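Local atomic coordinates of beta-glucosidase (Chaetomella raphigera, PDB entry 6JXG), a protein that probably hydrolyses terminal, non-reducing beta-D-glucosyl residues to release beta-D-glucose, as a secreted family 3 glycoside hydrolase of cellulose breakdown. Residues 6-20 with 282-294. Sequence-based numbering, arbitrary orientation.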
loop_
_atom_site.group_PDB
_atom_site.type_symbol
_atom_site.label_atom_id
_atom_site.label_comp_id
_atom_site.label_asym_id
_atom_site.label_seq_id
_atom_site.Cartn_x
_atom_site.Cartn_y
_atom_site.Cartn_z
ATOM N N TRP A 6 -7.922 -14.350 -20.287
ATOM C CA TRP A 6 -9.038 -13.471 -20.606
ATOM C C TRP A 6 -9.870 -13.862 -21.869
ATOM O O TRP A 6 -10.787 -13.127 -22.282
ATOM C CB TRP A 6 -8.358 -12.137 -20.849
ATOM C CG TRP A 6 -7.909 -11.542 -19.594
ATOM C CD1 TRP A 6 -6.797 -11.858 -18.833
ATOM C CD2 TRP A 6 -8.596 -10.530 -18.895
ATOM N NE1 TRP A 6 -6.752 -11.041 -17.703
ATOM C CE2 TRP A 6 -7.865 -10.248 -17.709
ATOM C CE3 TRP A 6 -9.743 -9.805 -19.159
ATOM C CZ2 TRP A 6 -8.278 -9.291 -16.802
ATOM C CZ3 TRP A 6 -10.150 -8.824 -18.214
ATOM C CH2 TRP A 6 -9.404 -8.569 -17.099
ATOM N N ALA A 7 -9.557 -15.001 -22.468
ATOM C CA ALA A 7 -10.175 -15.323 -23.752
ATOM C C ALA A 7 -11.692 -15.565 -23.634
ATOM O O ALA A 7 -12.420 -15.009 -24.422
ATOM C CB ALA A 7 -9.447 -16.473 -24.437
ATOM N N ALA A 8 -12.157 -16.317 -22.642
ATOM C CA ALA A 8 -13.596 -16.528 -22.439
ATOM C C ALA A 8 -14.328 -15.255 -22.099
ATOM O O ALA A 8 -15.421 -15.067 -22.547
ATOM C CB ALA A 8 -13.849 -17.575 -21.350
ATOM N N ALA A 9 -13.693 -14.359 -21.324
ATOM C CA ALA A 9 -14.239 -13.038 -21.025
ATOM C C ALA A 9 -14.420 -12.186 -22.242
ATOM O O ALA A 9 -15.409 -11.475 -22.357
ATOM C CB ALA A 9 -13.393 -12.289 -19.932
ATOM N N TYR A 10 -13.452 -12.229 -23.149
ATOM C CA TYR A 10 -13.471 -11.387 -24.313
ATOM C C TYR A 10 -14.551 -11.898 -25.307
ATOM O O TYR A 10 -15.240 -11.096 -25.983
ATOM C CB TYR A 10 -12.087 -11.345 -24.980
ATOM C CG TYR A 10 -11.345 -10.115 -24.578
ATOM C CD1 TYR A 10 -10.839 -9.974 -23.290
ATOM C CD2 TYR A 10 -11.182 -9.059 -25.459
ATOM C CE1 TYR A 10 -10.206 -8.776 -22.915
ATOM C CE2 TYR A 10 -10.558 -7.884 -25.090
ATOM C CZ TYR A 10 -10.092 -7.741 -23.803
ATOM O OH TYR A 10 -9.411 -6.542 -23.434
ATOM N N LYS A 11 -14.723 -13.203 -25.326
ATOM C CA LYS A 11 -15.758 -13.815 -26.137
ATOM C C LYS A 11 -17.134 -13.319 -25.694
ATOM O O LYS A 11 -17.881 -12.883 -26.485
ATOM C CB LYS A 11 -15.673 -15.329 -26.101
ATOM C CG LYS A 11 -16.809 -15.987 -26.763
ATOM C CD LYS A 11 -16.435 -17.293 -27.368
ATOM C CE LYS A 11 -17.570 -17.914 -28.187
ATOM N NZ LYS A 11 -17.756 -19.338 -27.879
ATOM N N LYS A 12 -17.376 -13.328 -24.394
ATOM C CA LYS A 12 -18.632 -12.826 -23.865
ATOM C C LYS A 12 -18.748 -11.323 -24.148
ATOM O O LYS A 12 -19.766 -10.870 -24.620
ATOM C CB LYS A 12 -18.739 -13.106 -22.383
ATOM C CG LYS A 12 -18.766 -14.611 -22.101
ATOM C CD LYS A 12 -18.799 -14.811 -20.617
ATOM C CE LYS A 12 -18.387 -16.224 -20.255
ATOM N NZ LYS A 12 -18.192 -16.314 -18.808
ATOM N N ALA A 13 -17.673 -10.574 -23.923
ATOM C CA ALA A 13 -17.697 -9.132 -24.182
ATOM C C ALA A 13 -17.975 -8.814 -25.619
ATOM O O ALA A 13 -18.712 -7.885 -25.863
ATOM C CB ALA A 13 -16.374 -8.443 -23.744
ATOM N N THR A 14 -17.313 -9.508 -26.548
ATOM C CA THR A 14 -17.514 -9.240 -27.974
ATOM C C THR A 14 -19.000 -9.511 -28.340
ATOM O O THR A 14 -19.585 -8.779 -29.112
ATOM C CB THR A 14 -16.445 -9.989 -28.816
ATOM O OG1 THR A 14 -15.135 -9.428 -28.467
ATOM C CG2 THR A 14 -16.644 -9.755 -30.274
ATOM N N ALA A 15 -19.573 -10.566 -27.796
ATOM C CA ALA A 15 -20.973 -10.887 -28.066
ATOM C C ALA A 15 -21.921 -9.806 -27.559
ATOM O O ALA A 15 -22.859 -9.420 -28.245
ATOM C CB ALA A 15 -21.342 -12.200 -27.463
ATOM N N ALA A 16 -21.688 -9.306 -26.350
ATOM C CA ALA A 16 -22.473 -8.198 -25.833
ATOM C C ALA A 16 -22.341 -6.900 -26.638
ATOM O O ALA A 16 -23.368 -6.215 -26.949
ATOM C CB ALA A 16 -22.131 -7.981 -24.331
ATOM N N LEU A 17 -21.111 -6.563 -27.010
ATOM C CA LEU A 17 -20.834 -5.364 -27.784
ATOM C C LEU A 17 -21.725 -5.304 -29.054
ATOM O O LEU A 17 -22.166 -4.233 -29.499
ATOM C CB LEU A 17 -19.363 -5.320 -28.188
ATOM C CG LEU A 17 -18.877 -4.063 -28.907
ATOM C CD1 LEU A 17 -18.732 -2.874 -27.995
ATOM C CD2 LEU A 17 -17.582 -4.290 -29.677
ATOM N N ALA A 18 -21.886 -6.460 -29.684
ATOM C CA ALA A 18 -22.642 -6.553 -30.924
ATOM C C ALA A 18 -24.160 -6.165 -30.740
ATOM O O ALA A 18 -24.829 -5.831 -31.676
ATOM C CB ALA A 18 -22.512 -7.949 -31.473
ATOM N N LYS A 19 -24.667 -6.167 -29.538
ATOM C CA LYS A 19 -26.043 -5.776 -29.284
ATOM C C LYS A 19 -26.246 -4.321 -28.930
ATOM O O LYS A 19 -27.358 -3.930 -28.649
ATOM C CB LYS A 19 -26.594 -6.605 -28.182
ATOM C CG LYS A 19 -26.422 -8.048 -28.554
ATOM C CD LYS A 19 -27.484 -8.897 -27.976
ATOM C CE LYS A 19 -27.319 -9.086 -26.521
ATOM N NZ LYS A 19 -28.704 -9.394 -26.025
ATOM N N LEU A 20 -25.179 -3.545 -28.886
ATOM C CA LEU A 20 -25.250 -2.192 -28.327
ATOM C C LEU A 20 -25.339 -1.106 -29.339
ATOM O O LEU A 20 -24.699 -1.161 -30.373
ATOM C CB LEU A 20 -24.009 -1.932 -27.465
ATOM C CG LEU A 20 -23.801 -2.815 -26.271
ATOM C CD1 LEU A 20 -22.609 -2.371 -25.459
ATOM C CD2 LEU A 20 -25.067 -2.844 -25.393
ATOM N N ASP A 282 -15.394 1.067 -29.278
ATOM C CA ASP A 282 -15.673 -0.345 -29.247
ATOM C C ASP A 282 -14.655 -1.041 -28.357
ATOM O O ASP A 282 -15.032 -1.927 -27.577
ATOM C CB ASP A 282 -15.632 -0.956 -30.647
ATOM C CG ASP A 282 -16.836 -0.524 -31.517
ATOM O OD1 ASP A 282 -17.789 0.094 -31.012
ATOM O OD2 ASP A 282 -16.848 -0.865 -32.731
ATOM N N ASP A 283 -13.397 -0.631 -28.446
ATOM C CA ASP A 283 -12.332 -1.243 -27.674
ATOM C C ASP A 283 -12.550 -0.937 -26.188
ATOM O O ASP A 283 -12.438 -1.806 -25.359
ATOM C CB ASP A 283 -10.976 -0.738 -28.127
ATOM C CG ASP A 283 -9.852 -1.390 -27.383
ATOM O OD1 ASP A 283 -9.583 -2.566 -27.653
ATOM O OD2 ASP A 283 -9.294 -0.757 -26.497
ATOM N N MET A 284 -12.957 0.277 -25.875
ATOM C CA MET A 284 -13.216 0.690 -24.482
ATOM C C MET A 284 -14.275 -0.180 -23.843
ATOM O O MET A 284 -14.111 -0.706 -22.765
ATOM C CB MET A 284 -13.734 2.117 -24.445
ATOM C CG MET A 284 -12.798 3.227 -24.777
ATOM S SD MET A 284 -13.813 4.764 -24.763
ATOM C CE MET A 284 -12.798 5.988 -25.471
ATOM N N VAL A 285 -15.390 -0.344 -24.533
ATOM C CA VAL A 285 -16.494 -1.170 -24.062
ATOM C C VAL A 285 -16.177 -2.613 -23.958
ATOM O O VAL A 285 -16.592 -3.269 -22.994
ATOM C CB VAL A 285 -17.742 -0.945 -24.939
ATOM C CG1 VAL A 285 -18.896 -1.791 -24.402
ATOM C CG2 VAL A 285 -18.146 0.515 -24.842
ATOM N N THR A 286 -15.449 -3.155 -24.951
ATOM C CA THR A 286 -15.041 -4.510 -24.905
ATOM C C THR A 286 -14.224 -4.793 -23.633
ATOM O O THR A 286 -14.446 -5.792 -22.982
ATOM C CB THR A 286 -14.223 -4.931 -26.138
ATOM O OG1 THR A 286 -14.958 -4.678 -27.359
ATOM C CG2 THR A 286 -13.890 -6.370 -26.067
ATOM N N ARG A 287 -13.349 -3.861 -23.290
ATOM C CA ARG A 287 -12.478 -4.014 -22.137
ATOM C C ARG A 287 -13.277 -3.982 -20.803
ATOM O O ARG A 287 -13.088 -4.824 -19.921
ATOM C CB ARG A 287 -11.417 -2.943 -22.144
ATOM C CG ARG A 287 -10.322 -3.127 -23.210
ATOM C CD ARG A 287 -9.397 -1.935 -23.323
ATOM N NE ARG A 287 -8.276 -2.233 -24.201
ATOM C CZ ARG A 287 -7.225 -3.010 -23.915
ATOM N NH1 ARG A 287 -7.056 -3.510 -22.711
ATOM N NH2 ARG A 287 -6.319 -3.235 -24.870
ATOM N N ILE A 288 -14.144 -2.986 -20.653
ATOM C CA ILE A 288 -14.985 -2.805 -19.465
ATOM C C ILE A 288 -15.858 -4.051 -19.225
ATOM O O ILE A 288 -15.867 -4.627 -18.128
ATOM C CB ILE A 288 -15.900 -1.569 -19.604
ATOM C CG1 ILE A 288 -15.046 -0.307 -19.727
ATOM C CG2 ILE A 288 -16.830 -1.442 -18.384
ATOM C CD1 ILE A 288 -15.697 0.917 -20.308
ATOM N N LEU A 289 -16.482 -4.515 -20.308
ATOM C CA LEU A 289 -17.331 -5.720 -20.235
ATOM C C LEU A 289 -16.461 -6.962 -19.977
ATOM O O LEU A 289 -16.863 -7.857 -19.247
ATOM C CB LEU A 289 -18.191 -5.882 -21.528
ATOM C CG LEU A 289 -19.210 -4.749 -21.769
ATOM C CD1 LEU A 289 -19.985 -5.112 -23.024
ATOM C CD2 LEU A 289 -20.197 -4.549 -20.610
ATOM N N ALA A 290 -15.283 -7.060 -20.601
ATOM C CA ALA A 290 -14.417 -8.204 -20.366
ATOM C C ALA A 290 -14.114 -8.349 -18.847
ATOM O O ALA A 290 -14.118 -9.447 -18.312
ATOM C CB ALA A 290 -13.133 -8.079 -21.146
ATOM N N SER A 291 -13.760 -7.256 -18.209
ATOM C CA SER A 291 -13.426 -7.267 -16.792
ATOM C C SER A 291 -14.618 -7.678 -15.910
ATOM O O SER A 291 -14.494 -8.451 -14.948
ATOM C CB SER A 291 -12.927 -5.873 -16.416
ATOM O OG SER A 291 -11.562 -5.700 -16.897
ATOM N N TRP A 292 -15.785 -7.185 -16.281
ATOM C CA TRP A 292 -17.078 -7.587 -15.685
ATOM C C TRP A 292 -17.320 -9.091 -15.745
ATOM O O TRP A 292 -17.584 -9.749 -14.704
ATOM C CB TRP A 292 -18.207 -6.802 -16.382
ATOM C CG TRP A 292 -19.592 -6.938 -15.812
ATOM C CD1 TRP A 292 -19.983 -6.576 -14.566
ATOM C CD2 TRP A 292 -20.773 -7.392 -16.487
ATOM N NE1 TRP A 292 -21.325 -6.801 -14.409
ATOM C CE2 TRP A 292 -21.831 -7.276 -15.581
ATOM C CE3 TRP A 292 -21.053 -7.791 -17.800
ATOM C CZ2 TRP A 292 -23.091 -7.613 -15.880
ATOM C CZ3 TRP A 292 -22.342 -8.141 -18.094
ATOM C CH2 TRP A 292 -23.345 -8.040 -17.125
ATOM N N TYR A 293 -17.192 -9.627 -16.953
ATOM C CA TYR A 293 -17.337 -11.068 -17.167
ATOM C C TYR A 293 -16.196 -11.836 -16.534
ATOM O O TYR A 293 -16.423 -12.906 -15.987
ATOM C CB TYR A 293 -17.356 -11.406 -18.638
ATOM C CG TYR A 293 -18.619 -11.031 -19.362
ATOM C CD1 TYR A 293 -19.815 -11.619 -19.002
ATOM C CD2 TYR A 293 -18.626 -10.134 -20.410
ATOM C CE1 TYR A 293 -20.977 -11.320 -19.632
ATOM C CE2 TYR A 293 -19.825 -9.831 -21.076
ATOM C CZ TYR A 293 -20.991 -10.460 -20.653
ATOM O OH TYR A 293 -22.232 -10.187 -21.217
ATOM N N PHE A 294 -14.968 -11.292 -16.607
ATOM C CA PHE A 294 -13.782 -11.985 -16.066
ATOM C C PHE A 294 -13.896 -12.358 -14.595
ATOM O O PHE A 294 -13.622 -13.480 -14.232
ATOM C CB PHE A 294 -12.487 -11.168 -16.296
ATOM C CG PHE A 294 -11.256 -11.875 -15.821
ATOM C CD1 PHE A 294 -10.793 -11.710 -14.524
ATOM C CD2 PHE A 294 -10.628 -12.763 -16.637
ATOM C CE1 PHE A 294 -9.684 -12.409 -14.038
ATOM C CE2 PHE A 294 -9.472 -13.422 -16.207
ATOM C CZ PHE A 294 -9.015 -13.242 -14.861
HETATM O O HOH W 1 -18.719 -14.475 -16.442
HETATM O O HOH W 2 -22.233 -11.758 -23.755
HETATM O O HOH W 3 -15.714 -14.994 -18.237
#
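W6 lays its indole over the F294 ring in a face-to-face stack, the six-membered ring centred 4.2 Å from the phenyl and the planes only 11° apart. F294 holds CG anti to its own backbone nitrogen (chi1 -177°), which lays the phenyl over the indole; its CB, placed by the helix backbone, adds a CH-pi contact over that same face. At the edge of the indole, near its plane, S291 OG lies 3.6 Å from W6 CH2, while W6 NE1 bonds N193 and S291 OG bonds the carbonyl of A195. An alanine in place of W6 would probably leave one face of F294 without its cover and the side chain of N193 without the indole N-H.

Next along, alanines bring the helices to 7.9 Å between axes, crossing at 126°. A9 CB sits 3.4 Å from A290 O, and A13 drops as a knob into the hole formed by T286, L289, A290 and Y293. Y10 reaches past A290, its CE1 3.5 Å from A290 CB, and sets its hydroxyl over one face of the R287 guanidinium; that hydroxyl hydrogen-bonds the carbonyl of Q226, while R287 bonds the F225 carbonyl through NH1 and D283 through NE. Y293 is the reverse knob, among A9, K12, A13 and A16, its ring held between W292 on one face and K12 on the other, with K12 CB 3.5 Å from the ring centroid. At the far end L17 spreads its two methyls, CD1 against V285 and CD2 3.5 Å from T286 OG1, whose hydroxyl is turned back to D282 O.

The contact thus packs the N-terminal helix 7-17 against helix 278-294 of the family's TIM-barrel-type domain. Direct contacts are van der Waals and aromatic, and water relays from K12 to Y293 supply the polar links, which implies that shape more than charge joins the two helices.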